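Local coordinates for protein endoglucanase FnCel5A (Fervidobacterium nodosum, PDB 3NCO) that probably hydrolyses internal beta-1,4-glucosidic bonds of cellulose, as a glycoside hydrolase family 5 endoglucanase with a TIM-barrel fold, at residues E106-A111 with E140-P145; I100-F105 with P117-I122; N240-V245 with R281-F286; I198-H203 with V254-G259. One frame throughout, in Å; residues are numbered along the deposited sequence.

Interaction 1: E106-A111 with E140-P145; sequences EELYQA and EIFNEP
The polar part of this contact centres on the hydroxyl of Y109. It donates a short hydrogen bond, Y109 OH to E144 O at 2.6 Å, and approaches with a tilt of 34° from the carbonyl plane, while the carbonyl oxygen lies at the edge of the tyrosine ring and in its plane. A water gives a second hold: it donates to Y109 OH at 2.8 Å and to N143 OD1 at 3.0 Å, so the phenol is tied to two consecutive residues of the loop. The apolar part rests on F142. L108 CD2 sits over the centre of one face of the F142 ring, a CH-pi contact 3.7 Å from the centroid. Beside it the Y109 and F142 rings meet obliquely, their planes at 57°. The short helix 106-110, which follows strand 97-101, thus packs on the loop leaving strand 137-140. W154 of helix 151-168 touches F142 and P145, and the E144 carboxylate turns to H203 on strand 198-204.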
loop_
_atom_site.group_PDB
_atom_site.type_symbol
_atom_site.label_atom_id
_atom_site.label_comp_id
_atom_site.label_asym_id
_atom_site.label_seq_id
_atom_site.Cartn_x
_atom_site.Cartn_y
_atom_site.Cartn_z
ATOM N N GLU A 106 -11.239 7.747 -8.804
ATOM C CA GLU A 106 -11.486 9.185 -8.654
ATOM C C GLU A 106 -12.942 9.481 -8.298
ATOM O O GLU A 106 -13.209 10.331 -7.433
ATOM C CB GLU A 106 -11.059 9.970 -9.921
ATOM C CG GLU A 106 -9.502 10.106 -10.097
ATOM C CD GLU A 106 -9.042 10.838 -11.426
ATOM O OE1 GLU A 106 -9.807 11.678 -11.999
ATOM O OE2 GLU A 106 -7.903 10.568 -11.909
ATOM N N GLU A 107 -13.882 8.784 -8.923
ATOM C CA GLU A 107 -15.301 9.041 -8.641
ATOM C C GLU A 107 -15.704 8.690 -7.199
ATOM O O GLU A 107 -16.576 9.325 -6.596
ATOM C CB GLU A 107 -16.185 8.249 -9.609
ATOM C CG GLU A 107 -15.901 8.616 -11.079
ATOM C CD GLU A 107 -14.810 7.763 -11.800
ATOM O OE1 GLU A 107 -13.886 7.088 -11.224
ATOM O OE2 GLU A 107 -14.898 7.769 -13.045
ATOM N N LEU A 108 -15.059 7.666 -6.650
ATOM C CA LEU A 108 -15.282 7.318 -5.234
ATOM C C LEU A 108 -14.895 8.456 -4.270
ATOM O O LEU A 108 -15.597 8.727 -3.251
ATOM C CB LEU A 108 -14.514 6.006 -4.898
ATOM C CG LEU A 108 -14.704 5.482 -3.471
ATOM C CD1 LEU A 108 -16.149 5.225 -3.219
ATOM C CD2 LEU A 108 -13.897 4.171 -3.334
ATOM N N TYR A 109 -13.783 9.130 -4.582
ATOM C CA TYR A 109 -13.370 10.256 -3.779
ATOM C C TYR A 109 -14.366 11.380 -3.838
ATOM O O TYR A 109 -14.553 12.132 -2.867
ATOM C CB TYR A 109 -12.027 10.770 -4.275
ATOM C CG TYR A 109 -10.820 9.951 -3.885
ATOM C CD1 TYR A 109 -10.507 9.766 -2.580
ATOM C CD2 TYR A 109 -10.007 9.323 -4.851
ATOM C CE1 TYR A 109 -9.378 9.059 -2.186
ATOM C CE2 TYR A 109 -8.866 8.579 -4.479
ATOM C CZ TYR A 109 -8.560 8.459 -3.130
ATOM O OH TYR A 109 -7.416 7.737 -2.748
ATOM N N GLN A 110 -15.037 11.524 -4.964
ATOM C CA GLN A 110 -15.962 12.663 -5.150
ATOM C C GLN A 110 -17.405 12.410 -4.755
ATOM O O GLN A 110 -18.068 13.286 -4.213
ATOM C CB GLN A 110 -15.956 13.139 -6.623
ATOM C CG GLN A 110 -16.916 14.313 -6.931
ATOM C CD GLN A 110 -16.489 15.663 -6.275
ATOM O OE1 GLN A 110 -15.329 15.838 -5.861
ATOM N NE2 GLN A 110 -17.434 16.604 -6.183
ATOM N N ALA A 111 -17.891 11.211 -5.038
ATOM C CA ALA A 111 -19.298 10.867 -4.751
ATOM C C ALA A 111 -19.396 9.465 -4.177
ATOM O O ALA A 111 -19.871 8.538 -4.875
ATOM C CB ALA A 111 -20.168 11.032 -5.965
ATOM N N GLU A 140 -6.783 -5.746 -0.163
ATOM C CA GLU A 140 -6.712 -4.442 0.474
ATOM C C GLU A 140 -7.813 -3.564 -0.115
ATOM O O GLU A 140 -7.676 -3.143 -1.255
ATOM C CB GLU A 140 -5.342 -3.824 0.208
ATOM C CG GLU A 140 -5.258 -2.411 0.843
ATOM C CD GLU A 140 -3.939 -1.687 0.639
ATOM O OE1 GLU A 140 -3.076 -2.234 -0.080
ATOM O OE2 GLU A 140 -3.777 -0.587 1.168
ATOM N N ILE A 141 -8.905 -3.359 0.629
ATOM C CA ILE A 141 -10.140 -2.805 0.065
ATOM C C ILE A 141 -9.972 -1.536 -0.762
ATOM O O ILE A 141 -10.435 -1.466 -1.910
ATOM C CB ILE A 141 -11.165 -2.540 1.168
ATOM C CG1 ILE A 141 -11.603 -3.914 1.677
ATOM C CG2 ILE A 141 -12.440 -1.855 0.585
ATOM C CD1 ILE A 141 -12.423 -3.835 2.994
ATOM N N PHE A 142 -9.272 -0.544 -0.193
ATOM C CA PHE A 142 -9.081 0.720 -0.910
ATOM C C PHE A 142 -7.858 1.478 -0.423
ATOM O O PHE A 142 -7.596 1.552 0.777
ATOM C CB PHE A 142 -10.336 1.603 -0.871
ATOM C CG PHE A 142 -10.309 2.728 -1.852
ATOM C CD1 PHE A 142 -10.238 2.491 -3.245
ATOM C CD2 PHE A 142 -10.289 4.036 -1.382
ATOM C CE1 PHE A 142 -10.155 3.571 -4.144
ATOM C CE2 PHE A 142 -10.255 5.117 -2.267
ATOM C CZ PHE A 142 -10.183 4.894 -3.634
ATOM N N ASN A 143 -7.151 2.085 -1.369
ATOM C CA ASN A 143 -5.980 2.900 -1.059
ATOM C C ASN A 143 -6.383 4.311 -0.663
ATOM O O ASN A 143 -7.064 5.013 -1.392
ATOM C CB ASN A 143 -5.155 2.983 -2.343
ATOM C CG ASN A 143 -3.928 3.838 -2.194
ATOM O OD1 ASN A 143 -3.820 4.922 -2.812
ATOM N ND2 ASN A 143 -3.068 3.419 -1.379
ATOM N N GLU A 144 -5.908 4.729 0.520
ATOM C CA GLU A 144 -6.060 6.161 0.898
ATOM C C GLU A 144 -7.477 6.734 0.711
ATOM O O GLU A 144 -7.708 7.556 -0.157
ATOM C CB GLU A 144 -5.044 7.005 0.121
ATOM C CG GLU A 144 -3.644 6.702 0.576
ATOM C CD GLU A 144 -2.606 7.549 -0.082
ATOM O OE1 GLU A 144 -2.943 8.362 -0.964
ATOM O OE2 GLU A 144 -1.420 7.396 0.212
ATOM N N PRO A 145 -8.427 6.300 1.542
ATOM C CA PRO A 145 -9.677 6.987 1.534
ATOM C C PRO A 145 -9.387 8.441 1.799
ATOM O O PRO A 145 -8.414 8.737 2.527
ATOM C CB PRO A 145 -10.379 6.423 2.776
ATOM C CG PRO A 145 -9.904 5.024 2.824
ATOM C CD PRO A 145 -8.397 5.249 2.590
HETATM O O HOH W 1 -6.350 5.712 -4.294
#

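Interaction 2: I100-F105 with P117-I122; sequences INCHHF and PVLVEI
F105 and C102 both send their side chains to helix 112-130 through a first torsion that sets the outer atom opposite the backbone N, -165° to CG in F105 and much the same to SG in C102. L119 answers with the same extended choice, and a second torsion of 68° swings its CD1 toward the cysteine. The result is purely apolar. L119 CD1 rests 3.9 Å from C102 SG. The far rim of the F105 ring goes in edge first: F105 CZ meets V118 CG1 at 3.8 Å, with V118 CB in the ring plane and the two side chains nearly at right angles. On the neighbouring carbon, F105 CE1 comes within 4.1 Å of I122 CD1, the isoleucine sliding past in the opposite direction. V118, L119 and I122, on one side of the helix, do the touching; F105 CE1 also lies 4.0 Å from L119 N. That side covers the loop that follows strand 97-101; L119 also reaches L157 and V161 of helix 151-168, and W123 joins it against C102.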
loop_
_atom_site.group_PDB
_atom_site.type_symbol
_atom_site.label_atom_id
_atom_site.label_comp_id
_atom_site.label_asym_id
_atom_site.label_seq_id
_atom_site.Cartn_x
_atom_site.Cartn_y
_atom_site.Cartn_z
ATOM N N ILE A 100 -3.036 -7.240 -3.122
ATOM C CA ILE A 100 -3.682 -6.563 -4.266
ATOM C C ILE A 100 -4.770 -5.633 -3.682
ATOM O O ILE A 100 -5.506 -6.057 -2.765
ATOM C CB ILE A 100 -4.274 -7.579 -5.321
ATOM C CG1 ILE A 100 -5.440 -8.424 -4.714
ATOM C CG2 ILE A 100 -3.148 -8.446 -6.074
ATOM C CD1 ILE A 100 -6.072 -9.387 -5.796
ATOM N N ASN A 101 -4.885 -4.420 -4.234
ATOM C CA ASN A 101 -5.725 -3.376 -3.609
ATOM C C ASN A 101 -6.695 -2.896 -4.731
ATOM O O ASN A 101 -6.669 -3.367 -5.865
ATOM C CB ASN A 101 -4.887 -2.209 -2.940
ATOM C CG ASN A 101 -4.322 -1.175 -3.942
ATOM O OD1 ASN A 101 -4.568 -1.267 -5.167
ATOM N ND2 ASN A 101 -3.526 -0.193 -3.430
ATOM N N CYS A 102 -7.545 -1.910 -4.401
ATOM C CA CYS A 102 -8.086 -1.037 -5.422
ATOM C C CYS A 102 -7.550 0.372 -5.135
ATOM O O CYS A 102 -7.459 0.788 -3.979
ATOM C CB CYS A 102 -9.603 -1.072 -5.314
ATOM S SG CYS A 102 -10.506 -0.137 -6.621
ATOM N N HIS A 103 -7.222 1.104 -6.195
ATOM C CA HIS A 103 -6.381 2.300 -6.121
ATOM C C HIS A 103 -6.889 3.283 -7.187
ATOM O O HIS A 103 -7.403 2.897 -8.265
ATOM C CB HIS A 103 -4.960 1.881 -6.451
ATOM C CG HIS A 103 -3.854 2.656 -5.798
ATOM N ND1 HIS A 103 -3.394 3.892 -6.210
ATOM C CD2 HIS A 103 -3.012 2.262 -4.827
ATOM C CE1 HIS A 103 -2.298 4.213 -5.525
ATOM N NE2 HIS A 103 -2.071 3.254 -4.657
ATOM N N HIS A 104 -6.815 4.568 -6.848
ATOM C CA HIS A 104 -7.139 5.602 -7.830
ATOM C C HIS A 104 -8.557 5.449 -8.410
ATOM O O HIS A 104 -8.726 5.445 -9.611
ATOM C CB HIS A 104 -6.081 5.624 -8.952
ATOM C CG HIS A 104 -6.021 6.924 -9.684
ATOM N ND1 HIS A 104 -4.879 7.716 -9.709
ATOM C CD2 HIS A 104 -6.965 7.594 -10.390
ATOM C CE1 HIS A 104 -5.128 8.813 -10.421
ATOM N NE2 HIS A 104 -6.387 8.771 -10.819
ATOM N N PHE A 105 -9.554 5.383 -7.544
ATOM C CA PHE A 105 -10.958 5.425 -7.979
ATOM C C PHE A 105 -11.479 6.876 -7.797
ATOM O O PHE A 105 -12.075 7.198 -6.778
ATOM C CB PHE A 105 -11.719 4.412 -7.133
ATOM C CG PHE A 105 -13.084 4.053 -7.643
ATOM C CD1 PHE A 105 -13.736 2.915 -7.107
ATOM C CD2 PHE A 105 -13.746 4.809 -8.639
ATOM C CE1 PHE A 105 -15.040 2.578 -7.543
ATOM C CE2 PHE A 105 -15.015 4.448 -9.093
ATOM C CZ PHE A 105 -15.665 3.313 -8.534
ATOM N N PRO A 117 -21.156 1.676 -3.800
ATOM C CA PRO A 117 -21.712 0.431 -4.301
ATOM C C PRO A 117 -20.968 -0.160 -5.489
ATOM O O PRO A 117 -21.058 -1.367 -5.697
ATOM C CB PRO A 117 -23.130 0.828 -4.712
ATOM C CG PRO A 117 -23.472 1.984 -3.797
ATOM C CD PRO A 117 -22.173 2.742 -3.737
ATOM N N VAL A 118 -20.242 0.672 -6.255
ATOM C CA VAL A 118 -19.479 0.152 -7.385
ATOM C C VAL A 118 -18.243 -0.571 -6.827
ATOM O O VAL A 118 -17.894 -1.659 -7.276
ATOM C CB VAL A 118 -19.081 1.269 -8.396
ATOM C CG1 VAL A 118 -18.241 0.696 -9.540
ATOM C CG2 VAL A 118 -20.335 1.989 -8.911
ATOM N N LEU A 119 -17.610 0.006 -5.799
ATOM C CA LEU A 119 -16.504 -0.673 -5.138
ATOM C C LEU A 119 -16.959 -2.008 -4.562
ATOM O O LEU A 119 -16.248 -3.025 -4.656
ATOM C CB LEU A 119 -15.918 0.224 -4.018
ATOM C CG LEU A 119 -14.727 -0.379 -3.275
ATOM C CD1 LEU A 119 -13.494 -0.478 -4.179
ATOM C CD2 LEU A 119 -14.514 0.531 -2.062
ATOM N N VAL A 120 -18.156 -2.008 -3.958
ATOM C CA VAL A 120 -18.656 -3.290 -3.419
ATOM C C VAL A 120 -18.710 -4.353 -4.542
ATOM O O VAL A 120 -18.305 -5.533 -4.341
ATOM C CB VAL A 120 -20.024 -3.151 -2.744
ATOM C CG1 VAL A 120 -20.587 -4.483 -2.397
ATOM C CG2 VAL A 120 -19.906 -2.313 -1.445
ATOM N N GLU A 121 -19.246 -3.977 -5.710
ATOM C CA GLU A 121 -19.355 -4.929 -6.836
ATOM C C GLU A 121 -17.991 -5.333 -7.393
ATOM O O GLU A 121 -17.782 -6.503 -7.714
ATOM C CB GLU A 121 -20.188 -4.346 -7.965
ATOM C CG GLU A 121 -21.664 -4.121 -7.602
ATOM C CD GLU A 121 -22.323 -5.359 -6.969
ATOM O OE1 GLU A 121 -22.246 -6.457 -7.566
ATOM O OE2 GLU A 121 -22.908 -5.264 -5.868
ATOM N N ILE A 122 -17.051 -4.395 -7.453
ATOM C CA ILE A 122 -15.667 -4.747 -7.857
ATOM C C ILE A 122 -15.131 -5.827 -6.948
ATOM O O ILE A 122 -14.643 -6.864 -7.396
ATOM C CB ILE A 122 -14.738 -3.494 -7.835
ATOM C CG1 ILE A 122 -15.070 -2.632 -9.045
ATOM C CG2 ILE A 122 -13.225 -3.890 -7.826
ATOM C CD1 ILE A 122 -14.523 -1.206 -8.966
#

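Interaction 3: N240-V245 with R281-F286; sequences NHFKYV and RIAEEF
Two neighbouring helices of the TIM-barrel's outer layer, 232-252 and 269-285, pack here, the second giving its last turn and F286, the residue just past it. F242 reaches from helix 232-252 to the other helix with CG opposite its own carbonyl carbon, chi1 -80°, which lays the side chain across I282 obliquely: F242 CB is 3.7 Å from I282 CG2. Farther out the ring presents its edge to the other helix, and F242 CE2 meets A283 CB, in the ring plane, at 3.8 Å. F286 comes back the other way and lies flat against the backbone of helix 232-252. One face of its ring takes F242 C and K243 N toward the rim, and K243 CA makes a CH-pi contact 4.2 Å from the F286 centroid, 25° off the ring normal. The lysine adds its CB, 3.8 Å from F286 CZ, while its amine leads away from the contact. I282 CG2 lies in the plane of the F286 ring, at its edge, so this one methyl serves both aromatics. No hydrogen bond crosses the interface. Toward the barrel, the F242 ring goes on to meet F202 of strand 198-204 edge-to-face and touches L258 of strand 256-261, which A283 also reaches.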
loop_
_atom_site.group_PDB
_atom_site.type_symbol
_atom_site.label_atom_id
_atom_site.label_comp_id
_atom_site.label_asym_id
_atom_site.label_seq_id
_atom_site.Cartn_x
_atom_site.Cartn_y
_atom_site.Cartn_z
ATOM N N ASN A 240 7.640 9.801 17.506
ATOM C CA ASN A 240 6.430 10.298 18.159
ATOM C C ASN A 240 5.222 9.893 17.289
ATOM O O ASN A 240 4.188 9.445 17.790
ATOM C CB ASN A 240 6.544 11.841 18.364
ATOM C CG ASN A 240 5.362 12.476 19.145
ATOM O OD1 ASN A 240 5.148 12.201 20.343
ATOM N ND2 ASN A 240 4.633 13.368 18.479
ATOM N N HIS A 241 5.343 10.105 15.973
ATOM C CA HIS A 241 4.252 9.727 15.051
ATOM C C HIS A 241 3.924 8.215 15.124
ATOM O O HIS A 241 2.752 7.814 15.161
ATOM C CB HIS A 241 4.668 10.092 13.638
ATOM C CG HIS A 241 4.773 11.572 13.418
ATOM N ND1 HIS A 241 5.457 12.113 12.354
ATOM C CD2 HIS A 241 4.278 12.620 14.122
ATOM C CE1 HIS A 241 5.341 13.430 12.381
ATOM N NE2 HIS A 241 4.630 13.764 13.447
ATOM N N PHE A 242 4.954 7.385 15.035
ATOM C CA PHE A 242 4.750 5.920 14.964
ATOM C C PHE A 242 4.295 5.377 16.323
ATOM O O PHE A 242 3.458 4.444 16.372
ATOM C CB PHE A 242 6.036 5.212 14.539
ATOM C CG PHE A 242 6.299 5.255 13.064
ATOM C CD1 PHE A 242 6.144 6.433 12.326
ATOM C CD2 PHE A 242 6.631 4.092 12.392
ATOM C CE1 PHE A 242 6.363 6.437 10.918
ATOM C CE2 PHE A 242 6.831 4.088 11.012
ATOM C CZ PHE A 242 6.734 5.266 10.295
ATOM N N LYS A 243 4.805 5.969 17.403
ATOM C CA LYS A 243 4.294 5.623 18.761
ATOM C C LYS A 243 2.780 5.860 18.902
ATOM O O LYS A 243 2.027 5.073 19.509
ATOM C CB LYS A 243 5.093 6.351 19.831
ATOM C CG LYS A 243 4.661 6.000 21.276
ATOM C CD LYS A 243 5.545 6.730 22.296
ATOM C CE LYS A 243 4.996 8.113 22.527
ATOM N NZ LYS A 243 4.809 8.362 23.992
ATOM N N TYR A 244 2.307 6.983 18.351
ATOM C CA TYR A 244 0.896 7.248 18.366
ATOM C C TYR A 244 0.132 6.120 17.679
ATOM O O TYR A 244 -0.897 5.662 18.194
ATOM C CB TYR A 244 0.640 8.596 17.678
ATOM C CG TYR A 244 -0.789 9.043 17.619
ATOM C CD1 TYR A 244 -1.418 9.539 18.752
ATOM C CD2 TYR A 244 -1.484 9.065 16.402
ATOM C CE1 TYR A 244 -2.716 9.991 18.705
ATOM C CE2 TYR A 244 -2.856 9.514 16.361
ATOM C CZ TYR A 244 -3.418 9.977 17.543
ATOM O OH TYR A 244 -4.714 10.467 17.597
ATOM N N VAL A 245 0.618 5.666 16.511
ATOM C CA VAL A 245 -0.092 4.559 15.804
ATOM C C VAL A 245 -0.002 3.249 16.601
ATOM O O VAL A 245 -1.003 2.509 16.685
ATOM C CB VAL A 245 0.462 4.357 14.398
ATOM C CG1 VAL A 245 -0.230 3.151 13.643
ATOM C CG2 VAL A 245 0.294 5.709 13.567
ATOM N N ARG A 281 13.712 1.546 10.407
ATOM C CA ARG A 281 14.088 1.102 11.758
ATOM C C ARG A 281 12.981 1.346 12.766
ATOM O O ARG A 281 12.783 0.526 13.668
ATOM C CB ARG A 281 15.315 1.872 12.239
ATOM C CG ARG A 281 16.579 1.545 11.462
ATOM C CD ARG A 281 17.857 2.220 12.101
ATOM N NE ARG A 281 17.598 3.563 12.682
ATOM C CZ ARG A 281 18.162 4.732 12.298
ATOM N NH1 ARG A 281 19.041 4.790 11.302
ATOM N NH2 ARG A 281 17.834 5.873 12.922
ATOM N N ILE A 282 12.296 2.486 12.659
ATOM C CA ILE A 282 11.258 2.820 13.639
ATOM C C ILE A 282 9.995 1.973 13.401
ATOM O O ILE A 282 9.339 1.537 14.361
ATOM C CB ILE A 282 10.948 4.333 13.654
ATOM C CG1 ILE A 282 12.190 5.095 14.172
ATOM C CG2 ILE A 282 9.671 4.651 14.489
ATOM C CD1 ILE A 282 12.068 6.635 14.132
ATOM N N ALA A 283 9.695 1.682 12.136
ATOM C CA ALA A 283 8.607 0.726 11.867
ATOM C C ALA A 283 8.973 -0.646 12.461
ATOM O O ALA A 283 8.131 -1.292 13.079
ATOM C CB ALA A 283 8.313 0.611 10.331
ATOM N N GLU A 284 10.245 -1.061 12.341
ATOM C CA GLU A 284 10.628 -2.371 12.882
ATOM C C GLU A 284 10.464 -2.356 14.408
ATOM O O GLU A 284 9.963 -3.350 15.002
ATOM C CB GLU A 284 12.087 -2.717 12.515
ATOM C CG GLU A 284 12.248 -3.161 11.078
ATOM C CD GLU A 284 13.729 -3.107 10.638
ATOM O OE1 GLU A 284 14.603 -2.829 11.510
ATOM O OE2 GLU A 284 14.013 -3.330 9.424
ATOM N N GLU A 285 10.861 -1.239 15.035
ATOM C CA GLU A 285 10.853 -1.133 16.488
ATOM C C GLU A 285 9.438 -1.266 17.043
ATOM O O GLU A 285 9.232 -1.851 18.123
ATOM C CB GLU A 285 11.533 0.171 16.928
ATOM C CG GLU A 285 11.281 0.618 18.358
ATOM C CD GLU A 285 11.591 2.122 18.567
ATOM O OE1 GLU A 285 12.273 2.732 17.671
ATOM O OE2 GLU A 285 11.175 2.674 19.643
ATOM N N PHE A 286 8.449 -0.753 16.292
ATOM C CA PHE A 286 7.071 -0.898 16.725
ATOM C C PHE A 286 6.362 -2.136 16.193
ATOM O O PHE A 286 5.149 -2.289 16.404
ATOM C CB PHE A 286 6.271 0.396 16.429
ATOM C CG PHE A 286 6.702 1.546 17.295
ATOM C CD1 PHE A 286 6.388 1.548 18.655
ATOM C CD2 PHE A 286 7.507 2.564 16.810
ATOM C CE1 PHE A 286 6.806 2.572 19.476
ATOM C CE2 PHE A 286 7.927 3.607 17.651
ATOM C CZ PHE A 286 7.610 3.579 18.977
#

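Interaction 4: I198-H203 with V254-G259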
loop_
_atom_site.group_PDB
_atom_site.type_symbol
_atom_site.label_atom_id
_atom_site.label_comp_id
_atom_site.label_asym_id
_atom_site.label_seq_id
_atom_site.Cartn_x
_atom_site.Cartn_y
_atom_site.Cartn_z
ATOM N N ILE A 198 -8.074 -9.025 9.902
ATOM C CA ILE A 198 -7.794 -7.716 9.307
ATOM C C ILE A 198 -6.429 -7.157 9.780
ATOM O O ILE A 198 -5.964 -7.491 10.873
ATOM C CB ILE A 198 -8.926 -6.676 9.525
ATOM C CG1 ILE A 198 -9.229 -6.471 11.011
ATOM C CG2 ILE A 198 -10.192 -7.112 8.749
ATOM C CD1 ILE A 198 -10.055 -5.112 11.278
ATOM N N ILE A 199 -5.855 -6.297 8.941
ATOM C CA ILE A 199 -4.659 -5.537 9.301
ATOM C C ILE A 199 -4.942 -4.090 8.952
ATOM O O ILE A 199 -5.542 -3.813 7.908
ATOM C CB ILE A 199 -3.460 -6.050 8.453
ATOM C CG1 ILE A 199 -3.124 -7.500 8.882
ATOM C CG2 ILE A 199 -2.194 -5.187 8.617
ATOM C CD1 ILE A 199 -2.071 -8.174 8.014
ATOM N N VAL A 200 -4.471 -3.165 9.789
ATOM C CA VAL A 200 -4.742 -1.745 9.480
ATOM C C VAL A 200 -3.475 -1.202 8.850
ATOM O O VAL A 200 -2.356 -1.589 9.236
ATOM C CB VAL A 200 -5.096 -0.975 10.816
ATOM C CG1 VAL A 200 -5.014 0.525 10.635
ATOM C CG2 VAL A 200 -6.490 -1.411 11.316
ATOM N N SER A 201 -3.637 -0.323 7.860
ATOM C CA SER A 201 -2.460 0.260 7.214
ATOM C C SER A 201 -2.461 1.785 7.178
ATOM O O SER A 201 -3.483 2.382 6.892
ATOM C CB SER A 201 -2.379 -0.288 5.790
ATOM O OG SER A 201 -1.283 0.275 5.120
ATOM N N PHE A 202 -1.285 2.388 7.419
ATOM C CA PHE A 202 -1.133 3.860 7.208
ATOM C C PHE A 202 0.028 4.072 6.269
ATOM O O PHE A 202 0.747 3.111 5.995
ATOM C CB PHE A 202 -0.943 4.662 8.516
ATOM C CG PHE A 202 0.438 4.518 9.161
ATOM C CD1 PHE A 202 1.309 5.601 9.224
ATOM C CD2 PHE A 202 0.827 3.295 9.758
ATOM C CE1 PHE A 202 2.590 5.462 9.868
ATOM C CE2 PHE A 202 2.082 3.153 10.368
ATOM C CZ PHE A 202 2.943 4.227 10.417
ATOM N N HIS A 203 0.108 5.258 5.696
ATOM C CA HIS A 203 1.208 5.620 4.829
ATOM C C HIS A 203 1.983 6.747 5.458
ATOM O O HIS A 203 1.397 7.576 6.162
ATOM C CB HIS A 203 0.669 6.091 3.505
ATOM C CG HIS A 203 -0.067 5.018 2.773
ATOM N ND1 HIS A 203 -0.728 5.254 1.599
ATOM C CD2 HIS A 203 -0.217 3.706 3.054
ATOM C CE1 HIS A 203 -1.260 4.119 1.168
ATOM N NE2 HIS A 203 -0.964 3.163 2.041
ATOM N N VAL A 254 -5.026 -4.805 16.948
ATOM C CA VAL A 254 -4.917 -5.015 15.480
ATOM C C VAL A 254 -3.460 -4.791 15.033
ATOM O O VAL A 254 -2.768 -3.934 15.583
ATOM C CB VAL A 254 -5.922 -4.091 14.751
ATOM C CG1 VAL A 254 -5.522 -2.629 14.897
ATOM C CG2 VAL A 254 -6.165 -4.503 13.293
ATOM N N PRO A 255 -2.973 -5.583 14.039
ATOM C CA PRO A 255 -1.606 -5.330 13.565
ATOM C C PRO A 255 -1.575 -4.169 12.580
ATOM O O PRO A 255 -2.611 -3.811 12.025
ATOM C CB PRO A 255 -1.250 -6.598 12.782
ATOM C CG PRO A 255 -2.409 -7.522 12.860
ATOM C CD PRO A 255 -3.600 -6.733 13.362
ATOM N N ILE A 256 -0.368 -3.625 12.358
ATOM C CA ILE A 256 -0.192 -2.456 11.515
ATOM C C ILE A 256 0.821 -2.752 10.392
ATOM O O ILE A 256 1.946 -3.202 10.661
ATOM C CB ILE A 256 0.397 -1.282 12.356
ATOM C CG1 ILE A 256 -0.617 -0.834 13.397
ATOM C CG2 ILE A 256 0.870 -0.127 11.473
ATOM C CD1 ILE A 256 -1.806 -0.021 12.796
ATOM N N PHE A 257 0.440 -2.377 9.152
ATOM C CA PHE A 257 1.323 -2.398 7.963
ATOM C C PHE A 257 1.540 -0.968 7.511
ATOM O O PHE A 257 0.599 -0.202 7.247
ATOM C CB PHE A 257 0.571 -3.225 6.899
ATOM C CG PHE A 257 1.077 -3.116 5.503
ATOM C CD1 PHE A 257 2.422 -3.284 5.127
ATOM C CD2 PHE A 257 0.106 -2.974 4.504
ATOM C CE1 PHE A 257 2.740 -3.290 3.759
ATOM C CE2 PHE A 257 0.426 -2.939 3.181
ATOM C CZ PHE A 257 1.705 -3.142 2.789
ATOM N N LEU A 258 2.808 -0.570 7.455
ATOM C CA LEU A 258 3.137 0.720 6.879
ATOM C C LEU A 258 3.205 0.492 5.353
ATOM O O LEU A 258 4.249 0.019 4.841
ATOM C CB LEU A 258 4.537 1.130 7.428
ATOM C CG LEU A 258 5.246 2.317 6.738
ATOM C CD1 LEU A 258 4.334 3.530 6.826
ATOM C CD2 LEU A 258 6.639 2.653 7.347
ATOM N N GLY A 259 2.085 0.781 4.655
ATOM C CA GLY A 259 1.931 0.314 3.278
ATOM C C GLY A 259 2.658 1.102 2.242
ATOM O O GLY A 259 2.910 0.602 1.147
#
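V200 uses both its backbone groups on segment 254-259: V200 N donates to P255 O, just before the strand, at 3.0 Å, nearly straight at 169°, and V200 O accepts from F257 N at 2.9 Å. The next acceptor, F257 O, takes two donors. F202 N reaches it at 3.2 Å, rather bent at 139°, and S201 OG at 2.9 Å, the hydroxyl standing above the carbonyl plane instead of on a lone pair. OG lies anti to the S201 backbone N, which brings it over that carbonyl. Then F202 O accepts from G259 N at 3.0 Å. Outside the pair, N17 satisfies I256 O and N25 satisfies G259 O.

On one face of the sheet V200 lies side by side with I256, and the F202 ring takes L258 CD1 over a face, 4.1 Å from its centroid, with I256 CG2 at its edge. I256 meets V245 and A249 of helix 232-252; V200 touches L190. On the other, I199 CG2 packs on F257 CB, and S201 and F257 meet I175 of strand 174-177. The axes of strands 198-203 and 256-259 make 38°; such twisted parallel pairs close the eight-stranded beta/alpha barrel of the TIM fold.

In the fold
All four contacts belong to one TIM barrel. Interaction 4, the strand-to-strand bonding of its wall, is buried throughout, its centre about 9 Å from the chain's; it has the largest buried area and the most backbone hydrogen bonds. Interaction 3, about 17 Å out in the helical layer, is wholly apolar, has exposed K243 at its rim, and touches interaction 4 through F242, A283 and V245. Interactions 1 and 2 share the region after strand 97-101 and meet where N143 N approaches C102 O at 2.9 Å. Interaction 2 is fully buried packing of helix 112-130 on the loop after that strand, whereas interaction 1 mixes ring contacts with polar bonds. Interactions 1 and 4 touch through the E144-H203 bond.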